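PDB 3G0I: epoxide hydrolase from Aspergillus niger, which probably hydrolyses epoxides to vicinal diols, as an alpha/beta-hydrolase-fold enzyme, and is captured here with the amide 2-propylpentanamide bound in its active site. Local coordinates for residues Gly114-Phe119 with Glu277-Trp282; Asp159-Leu164 with Thr311-Thr316; Gln281-Pro286 with Gly371-Leu376. All blocks are in the same frame, centred on the assembly; numbering follows the deposited sequence.

Interaction 1 (Gly114-Phe119 with Glu277-Trp282). With VPR (2-propylpentanamide), chain C.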
loop_
_atom_site.group_PDB
_atom_site.type_symbol
_atom_site.label_atom_id
_atom_site.label_comp_id
_atom_site.label_asym_id
_atom_site.label_seq_id
_atom_site.Cartn_x
_atom_site.Cartn_y
_atom_site.Cartn_z
ATOM N N GLY A 114 -14.121 14.138 -0.690
ATOM C CA GLY A 114 -12.723 13.702 -0.734
ATOM C C GLY A 114 -12.552 12.302 -1.300
ATOM O O GLY A 114 -13.326 11.878 -2.146
ATOM N N TRP A 115 -11.520 11.594 -0.829
ATOM C CA TRP A 115 -11.183 10.239 -1.278
ATOM C C TRP A 115 -11.509 9.266 -0.143
ATOM O O TRP A 115 -11.144 9.521 0.994
ATOM C CB TRP A 115 -9.681 10.144 -1.621
ATOM C CG TRP A 115 -9.288 8.811 -2.258
ATOM C CD1 TRP A 115 -9.111 8.565 -3.590
ATOM C CD2 TRP A 115 -9.049 7.557 -1.583
ATOM N NE1 TRP A 115 -8.778 7.239 -3.788
ATOM C CE2 TRP A 115 -8.746 6.601 -2.574
ATOM C CE3 TRP A 115 -9.075 7.153 -0.236
ATOM C CZ2 TRP A 115 -8.460 5.269 -2.263
ATOM C CZ3 TRP A 115 -8.791 5.824 0.074
ATOM C CH2 TRP A 115 -8.488 4.899 -0.936
ATOM N N PRO A 116 -12.163 8.127 -0.447
ATOM C CA PRO A 116 -12.556 7.640 -1.769
ATOM C C PRO A 116 -13.985 8.028 -2.145
ATOM O O PRO A 116 -14.716 7.223 -2.723
ATOM C CB PRO A 116 -12.438 6.125 -1.598
ATOM C CG PRO A 116 -12.922 5.914 -0.191
ATOM C CD PRO A 116 -12.529 7.155 0.599
ATOM N N GLY A 117 -14.373 9.260 -1.829
ATOM C CA GLY A 117 -15.736 9.729 -2.090
ATOM C C GLY A 117 -15.847 10.460 -3.411
ATOM O O GLY A 117 -14.996 10.309 -4.301
ATOM N N SER A 118 -16.904 11.257 -3.539
ATOM C CA SER A 118 -17.214 11.953 -4.781
ATOM C C SER A 118 -18.426 12.836 -4.550
ATOM O O SER A 118 -18.988 12.840 -3.456
ATOM C CB SER A 118 -17.519 10.956 -5.901
ATOM O OG SER A 118 -18.745 10.305 -5.650
ATOM N N PHE A 119 -18.839 13.559 -5.587
ATOM C CA PHE A 119 -20.017 14.423 -5.525
ATOM C C PHE A 119 -21.291 13.705 -5.068
ATOM O O PHE A 119 -22.181 14.331 -4.499
ATOM C CB PHE A 119 -20.263 15.086 -6.893
ATOM C CG PHE A 119 -20.783 14.144 -7.946
ATOM C CD1 PHE A 119 -22.152 14.083 -8.235
ATOM C CD2 PHE A 119 -19.901 13.321 -8.667
ATOM C CE1 PHE A 119 -22.642 13.208 -9.218
ATOM C CE2 PHE A 119 -20.385 12.438 -9.650
ATOM C CZ PHE A 119 -21.757 12.395 -9.927
ATOM N N GLU A 277 -12.209 -1.586 1.705
ATOM C CA GLU A 277 -11.719 -1.649 3.080
ATOM C C GLU A 277 -12.105 -0.402 3.884
ATOM O O GLU A 277 -12.503 -0.493 5.049
ATOM C CB GLU A 277 -10.204 -1.838 3.123
ATOM C CG GLU A 277 -9.703 -2.105 4.553
ATOM C CD GLU A 277 -8.235 -1.767 4.746
ATOM O OE1 GLU A 277 -7.372 -2.460 4.158
ATOM O OE2 GLU A 277 -7.946 -0.812 5.498
ATOM N N LYS A 278 -12.001 0.756 3.248
ATOM C CA LYS A 278 -12.277 2.024 3.910
ATOM C C LYS A 278 -13.774 2.303 4.092
ATOM O O LYS A 278 -14.187 2.850 5.116
ATOM C CB LYS A 278 -11.558 3.169 3.178
ATOM C CG LYS A 278 -10.091 2.861 2.853
ATOM C CD LYS A 278 -9.336 2.355 4.096
ATOM C CE LYS A 278 -7.834 2.380 3.897
ATOM N NZ LYS A 278 -7.127 1.679 5.034
ATOM N N TYR A 279 -14.586 1.930 3.105
ATOM C CA TYR A 279 -16.047 2.039 3.254
ATOM C C TYR A 279 -16.575 1.118 4.364
ATOM O O TYR A 279 -17.637 1.367 4.931
ATOM C CB TYR A 279 -16.776 1.799 1.930
ATOM C CG TYR A 279 -16.823 3.000 1.000
ATOM C CD1 TYR A 279 -16.066 3.030 -0.167
ATOM C CD2 TYR A 279 -17.660 4.087 1.271
ATOM C CE1 TYR A 279 -16.112 4.131 -1.047
ATOM C CE2 TYR A 279 -17.718 5.202 0.400
ATOM C CZ TYR A 279 -16.940 5.208 -0.754
ATOM O OH TYR A 279 -16.994 6.291 -1.602
ATOM N N LEU A 280 -15.817 0.064 4.675
ATOM C CA LEU A 280 -16.112 -0.823 5.807
ATOM C C LEU A 280 -15.631 -0.294 7.168
ATOM O O LEU A 280 -16.373 -0.354 8.166
ATOM C CB LEU A 280 -15.511 -2.212 5.553
ATOM C CG LEU A 280 -16.105 -3.054 4.423
ATOM C CD1 LEU A 280 -15.286 -4.327 4.227
ATOM C CD2 LEU A 280 -17.576 -3.388 4.710
ATOM N N GLN A 281 -14.398 0.208 7.211
ATOM C CA GLN A 281 -13.760 0.601 8.475
ATOM C C GLN A 281 -14.052 2.039 8.899
ATOM O O GLN A 281 -13.963 2.355 10.080
ATOM C CB GLN A 281 -12.236 0.402 8.423
ATOM C CG GLN A 281 -11.784 -1.021 8.133
ATOM C CD GLN A 281 -10.268 -1.234 8.284
ATOM O OE1 GLN A 281 -9.463 -0.281 8.248
ATOM N NE2 GLN A 281 -9.876 -2.498 8.454
ATOM N N TRP A 282 -14.411 2.901 7.953
ATOM C CA TRP A 282 -14.520 4.344 8.245
ATOM C C TRP A 282 -15.903 4.846 8.645
ATOM O O TRP A 282 -16.056 5.999 9.045
ATOM C CB TRP A 282 -14.000 5.174 7.076
ATOM C CG TRP A 282 -12.520 5.064 6.840
ATOM C CD1 TRP A 282 -11.606 4.327 7.564
ATOM C CD2 TRP A 282 -11.770 5.763 5.841
ATOM N NE1 TRP A 282 -10.340 4.520 7.051
ATOM C CE2 TRP A 282 -10.414 5.393 5.997
ATOM C CE3 TRP A 282 -12.119 6.654 4.812
ATOM C CZ2 TRP A 282 -9.405 5.882 5.162
ATOM C CZ3 TRP A 282 -11.115 7.145 3.987
ATOM C CH2 TRP A 282 -9.773 6.754 4.168
HETATM C C5 VPR C . -6.950 13.963 3.472
HETATM C C4 VPR C . -6.508 12.617 3.979
HETATM C C3 VPR C . -7.590 12.154 4.940
HETATM C C2 VPR C . -7.743 10.635 4.985
HETATM C C3A VPR C . -8.799 10.199 5.997
HETATM C C4A VPR C . -8.545 10.789 7.381
HETATM C C5A VPR C . -9.830 11.396 7.885
HETATM C C1 VPR C . -8.064 10.072 3.629
HETATM N N VPR C . -9.140 10.365 3.048
HETATM O O VPR C . -7.187 9.267 3.064
HETATM O O HOH W 1 -18.457 8.460 -3.900
#
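The HGWP sequence that ends at P116 is the HGXP motif of alpha/beta-hydrolase epoxide hydrolases. It follows strand 107-112 and, as in relatives, probably forms part of the oxyanion hole. Here W115 and P116 meet Y279 and W282, in the 277-282 segment of the lid. The peptide bond before P116 is cis, and the pyrrolidine is folded back so that P116 CB lies over one face of the W115 indole, 3.6 Å above its plane. P116 CG and CD are the atoms that meet 277-282: P116 CG touches Y279 CE1 at 3.8 Å, and P116 CD reaches W282 CZ3 at 3.7 Å.

W282 keeps its CG anti to the carbonyl carbon (chi1 -68°), which sends the indole back along its own helix, and K278 CB sits over the centre of one face. The far rim of this indole meets the loop, with W115 O at its edge and in its plane. That same carbonyl accepts the amide of the bound 2-propylpentanamide, whose N donates to W115 O at 3.0 Å with a bent N-H...O angle of 136°. W115 N, for its part, donates to D190, which places the motif against the carboxylate of this probable nucleophile.

All six touching residues are buried. Their direct polar link is the phenol of Y279, whose ring runs antiparallel alongside P116. Y279 OH donates to P116 O at 2.7 Å, from above the carbonyl plane, 49° out of it, and not along a lone pair. A water 2.6 Å from S118 OG also donates weakly to Y279 OH, over 3.5 Å.

Interaction 2 (Asp159-Leu164 with Thr311-Thr316). With VPR (2-propylpentanamide), chain C.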
loop_
_atom_site.group_PDB
_atom_site.type_symbol
_atom_site.label_atom_id
_atom_site.label_comp_id
_atom_site.label_asym_id
_atom_site.label_seq_id
_atom_site.Cartn_x
_atom_site.Cartn_y
_atom_site.Cartn_z
ATOM N N ASP A 159 1.661 17.650 -17.090
ATOM C CA ASP A 159 2.952 18.275 -17.384
ATOM C C ASP A 159 3.461 19.155 -16.242
ATOM O O ASP A 159 4.473 19.852 -16.383
ATOM C CB ASP A 159 2.863 19.071 -18.698
ATOM C CG ASP A 159 1.755 20.131 -18.687
ATOM O OD1 ASP A 159 0.880 20.124 -17.787
ATOM O OD2 ASP A 159 1.752 20.977 -19.607
ATOM N N LYS A 160 2.745 19.118 -15.118
ATOM C CA LYS A 160 3.098 19.881 -13.929
ATOM C C LYS A 160 2.416 19.295 -12.700
ATOM O O LYS A 160 1.379 18.642 -12.811
ATOM C CB LYS A 160 2.727 21.365 -14.086
ATOM C CG LYS A 160 1.237 21.643 -14.267
ATOM C CD LYS A 160 0.939 23.129 -14.075
ATOM C CE LYS A 160 -0.546 23.409 -14.160
ATOM N NZ LYS A 160 -0.924 24.718 -13.521
ATOM N N ASP A 161 3.010 19.544 -11.536
ATOM C CA ASP A 161 2.460 19.111 -10.258
ATOM C C ASP A 161 1.151 19.861 -9.963
ATOM O O ASP A 161 0.859 20.883 -10.589
ATOM C CB ASP A 161 3.499 19.321 -9.148
ATOM C CG ASP A 161 3.203 18.490 -7.887
ATOM O OD1 ASP A 161 2.468 17.479 -7.959
ATOM O OD2 ASP A 161 3.718 18.854 -6.812
ATOM N N PHE A 162 0.363 19.339 -9.026
ATOM C CA PHE A 162 -0.942 19.904 -8.680
ATOM C C PHE A 162 -1.178 19.553 -7.218
ATOM O O PHE A 162 -0.932 18.421 -6.795
ATOM C CB PHE A 162 -2.027 19.295 -9.593
ATOM C CG PHE A 162 -3.264 20.159 -9.789
ATOM C CD1 PHE A 162 -3.273 21.195 -10.724
ATOM C CD2 PHE A 162 -4.428 19.901 -9.072
ATOM C CE1 PHE A 162 -4.407 21.976 -10.934
ATOM C CE2 PHE A 162 -5.578 20.673 -9.267
ATOM C CZ PHE A 162 -5.567 21.717 -10.205
ATOM N N GLY A 163 -1.601 20.531 -6.424
ATOM C CA GLY A 163 -1.812 20.298 -4.994
ATOM C C GLY A 163 -3.096 20.879 -4.435
ATOM O O GLY A 163 -4.012 21.225 -5.181
ATOM N N LEU A 164 -3.140 21.001 -3.111
ATOM C CA LEU A 164 -4.318 21.493 -2.391
ATOM C C LEU A 164 -4.689 22.929 -2.768
ATOM O O LEU A 164 -5.868 23.230 -2.980
ATOM C CB LEU A 164 -4.118 21.359 -0.876
ATOM C CG LEU A 164 -4.095 19.935 -0.297
ATOM C CD1 LEU A 164 -3.570 19.951 1.115
ATOM C CD2 LEU A 164 -5.494 19.303 -0.338
ATOM N N THR A 311 -3.099 14.764 -4.201
ATOM C CA THR A 311 -3.077 15.579 -2.975
ATOM C C THR A 311 -2.457 14.867 -1.768
ATOM O O THR A 311 -2.154 15.509 -0.752
ATOM C CB THR A 311 -4.488 16.051 -2.563
ATOM O OG1 THR A 311 -5.352 14.915 -2.411
ATOM C CG2 THR A 311 -5.072 17.026 -3.602
ATOM N N TYR A 312 -2.304 13.548 -1.857
ATOM C CA TYR A 312 -1.763 12.754 -0.731
ATOM C C TYR A 312 -0.324 13.117 -0.369
ATOM O O TYR A 312 0.078 13.048 0.797
ATOM C CB TYR A 312 -1.940 11.241 -0.974
ATOM C CG TYR A 312 -3.321 10.772 -0.560
ATOM C CD1 TYR A 312 -4.374 10.743 -1.470
ATOM C CD2 TYR A 312 -3.581 10.393 0.761
ATOM C CE1 TYR A 312 -5.672 10.341 -1.077
ATOM C CE2 TYR A 312 -4.869 9.977 1.158
ATOM C CZ TYR A 312 -5.900 9.963 0.231
ATOM O OH TYR A 312 -7.155 9.574 0.615
ATOM N N ARG A 313 0.456 13.533 -1.356
ATOM C CA ARG A 313 1.807 13.987 -1.042
ATOM C C ARG A 313 1.830 15.340 -0.328
ATOM O O ARG A 313 2.864 15.718 0.233
ATOM C CB ARG A 313 2.745 13.911 -2.250
ATOM C CG ARG A 313 2.278 14.598 -3.485
ATOM C CD ARG A 313 3.013 14.042 -4.705
ATOM N NE ARG A 313 2.573 14.764 -5.899
ATOM C CZ ARG A 313 1.744 14.271 -6.817
ATOM N NH1 ARG A 313 1.270 13.027 -6.715
ATOM N NH2 ARG A 313 1.410 15.023 -7.856
ATOM N N GLU A 314 0.686 16.036 -0.299
ATOM C CA GLU A 314 0.528 17.217 0.566
ATOM C C GLU A 314 -0.241 16.950 1.867
ATOM O O GLU A 314 0.094 17.523 2.905
ATOM C CB GLU A 314 -0.101 18.399 -0.192
ATOM C CG GLU A 314 0.794 18.917 -1.322
ATOM C CD GLU A 314 0.360 20.270 -1.885
ATOM O OE1 GLU A 314 -0.824 20.636 -1.753
ATOM O OE2 GLU A 314 1.223 20.960 -2.479
ATOM N N THR A 315 -1.268 16.098 1.823
ATOM C CA THR A 315 -2.080 15.836 3.025
ATOM C C THR A 315 -1.378 14.866 3.983
ATOM O O THR A 315 -1.544 14.951 5.205
ATOM C CB THR A 315 -3.476 15.280 2.691
ATOM O OG1 THR A 315 -3.343 14.066 1.940
ATOM C CG2 THR A 315 -4.296 16.298 1.897
ATOM N N THR A 316 -0.608 13.941 3.409
ATOM C CA THR A 316 0.107 12.930 4.187
ATOM C C THR A 316 1.552 12.898 3.713
ATOM O O THR A 316 1.966 11.959 3.035
ATOM C CB THR A 316 -0.545 11.509 4.070
ATOM O OG1 THR A 316 -0.633 11.139 2.697
ATOM C CG2 THR A 316 -1.949 11.486 4.664
HETATM C C5 VPR C . -6.950 13.963 3.472
HETATM C C4 VPR C . -6.508 12.617 3.979
HETATM C C3 VPR C . -7.590 12.154 4.940
HETATM C C2 VPR C . -7.743 10.635 4.985
HETATM C C3A VPR C . -8.799 10.199 5.997
HETATM C C4A VPR C . -8.545 10.789 7.381
HETATM C C5A VPR C . -9.830 11.396 7.885
HETATM C C1 VPR C . -8.064 10.072 3.629
HETATM N N VPR C . -9.140 10.365 3.048
HETATM O O VPR C . -7.187 9.267 3.064
HETATM O O HOH W 2 5.439 16.430 -6.582
#
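D161 meets R313 through one carboxylate oxygen. R313 NH2 donates to D161 OD1 at 2.7 Å, at an N-H...O angle of 175° and within the guanidinium plane, and R313 NE adds a weak bond to the same oxygen at 3.4 Å. Carboxylate and guanidinium lie nearly coplanar. The arginine arrives by an extended chain after CG starts between the backbone N and the carbonyl carbon (chi1 54°). Its remaining nitrogen, NH1, forms a salt bridge with E44 of the second subunit, so this charge also serves the dimer interface. D161 OD1 takes a further weak bond from F162 N; the ring of F162 itself turns to prolines of its own loop.

G163 is the N-cap of helix 164-177, a helix of the alpha/beta-hydrolase fold that follows strand 140-145. G163 CA passes 3.4 Å from E314 OE1, and the next residue, L164, donates its backbone N to that oxygen at 2.7 Å, nearly straight at 168°, on the syn side but tilted well out of the carboxylate plane. A carboxylate at a helix N terminus is consistent with a favourable meeting of charge and helix dipole. L164 then lays its two methyls across the threonines: CD1 to T315 CG2 at 3.8 Å, CD2 to T311 CG2 at 4.0 Å. On the short helix 312-315, Y312, a predicted proton donor, also reaches 2-propylpentanamide: Y312 OH donates to the ligand's amide O in a very short bond, 2.5 Å. T315 CB packs against the ligand's C5.

Interaction 3 (Gln281-Pro286 with Gly371-Leu376). With VPR (2-propylpentanamide), chain C.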
loop_
_atom_site.group_PDB
_atom_site.type_symbol
_atom_site.label_atom_id
_atom_site.label_comp_id
_atom_site.label_asym_id
_atom_site.label_seq_id
_atom_site.Cartn_x
_atom_site.Cartn_y
_atom_site.Cartn_z
ATOM N N GLN A 281 -14.398 0.208 7.211
ATOM C CA GLN A 281 -13.760 0.601 8.475
ATOM C C GLN A 281 -14.052 2.039 8.899
ATOM O O GLN A 281 -13.963 2.355 10.080
ATOM C CB GLN A 281 -12.236 0.402 8.423
ATOM C CG GLN A 281 -11.784 -1.021 8.133
ATOM C CD GLN A 281 -10.268 -1.234 8.284
ATOM O OE1 GLN A 281 -9.463 -0.281 8.248
ATOM N NE2 GLN A 281 -9.876 -2.498 8.454
ATOM N N TRP A 282 -14.411 2.901 7.953
ATOM C CA TRP A 282 -14.520 4.344 8.245
ATOM C C TRP A 282 -15.903 4.846 8.645
ATOM O O TRP A 282 -16.056 5.999 9.045
ATOM C CB TRP A 282 -14.000 5.174 7.076
ATOM C CG TRP A 282 -12.520 5.064 6.840
ATOM C CD1 TRP A 282 -11.606 4.327 7.564
ATOM C CD2 TRP A 282 -11.770 5.763 5.841
ATOM N NE1 TRP A 282 -10.340 4.520 7.051
ATOM C CE2 TRP A 282 -10.414 5.393 5.997
ATOM C CE3 TRP A 282 -12.119 6.654 4.812
ATOM C CZ2 TRP A 282 -9.405 5.882 5.162
ATOM C CZ3 TRP A 282 -11.115 7.145 3.987
ATOM C CH2 TRP A 282 -9.773 6.754 4.168
ATOM N N VAL A 283 -16.903 3.983 8.538
ATOM C CA VAL A 283 -18.280 4.342 8.898
ATOM C C VAL A 283 -18.625 3.952 10.343
ATOM O O VAL A 283 -17.895 3.189 10.976
ATOM C CB VAL A 283 -19.300 3.663 7.960
ATOM C CG1 VAL A 283 -19.158 4.178 6.523
ATOM C CG2 VAL A 283 -19.170 2.141 8.032
ATOM N N ASP A 284 -19.743 4.483 10.841
ATOM C CA ASP A 284 -20.327 4.022 12.100
ATOM C C ASP A 284 -21.184 2.779 11.844
ATOM O O ASP A 284 -20.772 1.661 12.165
ATOM C CB ASP A 284 -21.130 5.141 12.769
ATOM C CG ASP A 284 -21.714 4.734 14.124
ATOM O OD1 ASP A 284 -22.324 5.620 14.762
ATOM O OD2 ASP A 284 -21.559 3.562 14.557
ATOM N N LYS A 285 -22.351 2.958 11.236
ATOM C CA LYS A 285 -23.168 1.805 10.834
ATOM C C LYS A 285 -22.761 1.351 9.432
ATOM O O LYS A 285 -22.477 2.198 8.572
ATOM C CB LYS A 285 -24.661 2.134 10.854
ATOM C CG LYS A 285 -25.143 2.900 12.082
ATOM C CD LYS A 285 -25.080 2.084 13.374
ATOM C CE LYS A 285 -25.081 2.995 14.622
ATOM N NZ LYS A 285 -25.895 4.264 14.471
ATOM N N PRO A 286 -22.739 0.020 9.192
ATOM C CA PRO A 286 -22.349 -0.514 7.893
ATOM C C PRO A 286 -23.202 0.050 6.764
ATOM O O PRO A 286 -24.423 0.190 6.917
ATOM C CB PRO A 286 -22.598 -2.020 8.043
ATOM C CG PRO A 286 -22.450 -2.272 9.511
ATOM C CD PRO A 286 -23.064 -1.060 10.146
ATOM N N GLY A 371 -19.925 8.163 11.401
ATOM C CA GLY A 371 -18.497 8.053 11.144
ATOM C C GLY A 371 -17.996 9.065 10.128
ATOM O O GLY A 371 -18.463 10.209 10.087
ATOM N N HIS A 372 -17.063 8.621 9.293
ATOM C CA HIS A 372 -16.296 9.516 8.426
ATOM C C HIS A 372 -17.114 10.111 7.271
ATOM O O HIS A 372 -16.947 11.289 6.913
ATOM C CB HIS A 372 -15.044 8.791 7.914
ATOM C CG HIS A 372 -14.363 9.492 6.782
ATOM N ND1 HIS A 372 -13.417 10.474 6.977
ATOM C CD2 HIS A 372 -14.512 9.369 5.440
ATOM C CE1 HIS A 372 -13.001 10.915 5.802
ATOM N NE2 HIS A 372 -13.654 10.265 4.854
ATOM N N PHE A 373 -18.003 9.309 6.697
ATOM C CA PHE A 373 -18.782 9.750 5.553
ATOM C C PHE A 373 -20.043 10.440 6.030
ATOM O O PHE A 373 -21.145 9.947 5.809
ATOM C CB PHE A 373 -19.112 8.572 4.636
ATOM C CG PHE A 373 -17.902 7.927 4.008
ATOM C CD1 PHE A 373 -17.334 6.784 4.578
ATOM C CD2 PHE A 373 -17.347 8.449 2.835
ATOM C CE1 PHE A 373 -16.223 6.181 4.007
ATOM C CE2 PHE A 373 -16.225 7.864 2.256
ATOM C CZ PHE A 373 -15.661 6.718 2.833
ATOM N N ALA A 374 -19.874 11.594 6.671
ATOM C CA ALA A 374 -20.979 12.266 7.380
ATOM C C ALA A 374 -22.199 12.477 6.495
ATOM O O ALA A 374 -23.320 12.156 6.896
ATOM C CB ALA A 374 -20.516 13.601 7.979
ATOM N N ALA A 375 -21.972 13.008 5.290
ATOM C CA ALA A 375 -23.063 13.296 4.352
ATOM C C ALA A 375 -23.847 12.039 3.951
ATOM O O ALA A 375 -25.059 12.103 3.780
ATOM C CB ALA A 375 -22.547 14.057 3.121
ATOM N N LEU A 376 -23.159 10.906 3.816
ATOM C CA LEU A 376 -23.817 9.622 3.498
ATOM C C LEU A 376 -24.480 8.955 4.697
ATOM O O LEU A 376 -25.528 8.332 4.549
ATOM C CB LEU A 376 -22.803 8.619 2.935
ATOM C CG LEU A 376 -22.361 8.704 1.489
ATOM C CD1 LEU A 376 -21.311 7.619 1.252
ATOM C CD2 LEU A 376 -23.569 8.552 0.551
HETATM C C5 VPR C . -6.950 13.963 3.472
HETATM C C4 VPR C . -6.508 12.617 3.979
HETATM C C3 VPR C . -7.590 12.154 4.940
HETATM C C2 VPR C . -7.743 10.635 4.985
HETATM C C3A VPR C . -8.799 10.199 5.997
HETATM C C4A VPR C . -8.545 10.789 7.381
HETATM C C5A VPR C . -9.830 11.396 7.885
HETATM C C1 VPR C . -8.064 10.072 3.629
HETATM N N VPR C . -9.140 10.365 3.048
HETATM O O VPR C . -7.187 9.267 3.064
#
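Hydrogen bonding first joins W282 to H372, in the loop that carries the predicted catalytic histidine of the alpha/beta-hydrolase fold, after strand 359-366. H372 N donates to W282 O at 2.8 Å, almost in line with the carbonyl bond (C=O...N angle 161°). One residue earlier, G371 lies against the 282-284 backbone, its CA 4.3 Å from that of V283. G371 N and D284 N both donate to E377, so one glutamate holds the two loops together, and D284 OD1 accepts from G370 N.

The aromatic contact is T-shaped. The benzo edge of W282 points at a face of H372, with centroids 5.0 Å apart and planes at 64°, and W282 CE3 sits toward the rim of the imidazole. Keeping its CG anti to the backbone N (chi1 167°), H372 extends beside the tryptophan in the same direction, toward D190. H372 ND1 is hydrogen-bonded to D346 OD1, an arrangement consistent with the family's Asp-His-Asp triad, and it also lies 3.8 Å from ligand atom C5A.

Apolar packing is left to F373, the centre of an inverse gamma turn. Its ring takes H372 CD2 over the centre of one face. F373 CE1 is 3.9 Å from W282 CB, and F373 CD1 is 3.7 Å from V283 CG1.

From the N terminus, the chain passes the 114-119 loop and then the 159-164 loop, both belonging to the sheet domain, before it enters the largely helical lid. Interaction 1 closes the first long loop when 277-282 returns to 114-119. Interaction 2 closes only after that, at 311-316, so the two cross. Interaction 3 starts where interaction 1 ends, sharing Q281 and W282, and runs on past 311 to 371-376, crossing interaction 2 as well. Lid segments thus meet loops after strands 107-112, 140-145 and 359-366. All three touch 2-propylpentanamide; Y312 meets W115 between interactions 1 and 2, and F373 stacks on Y279 between 1 and 3.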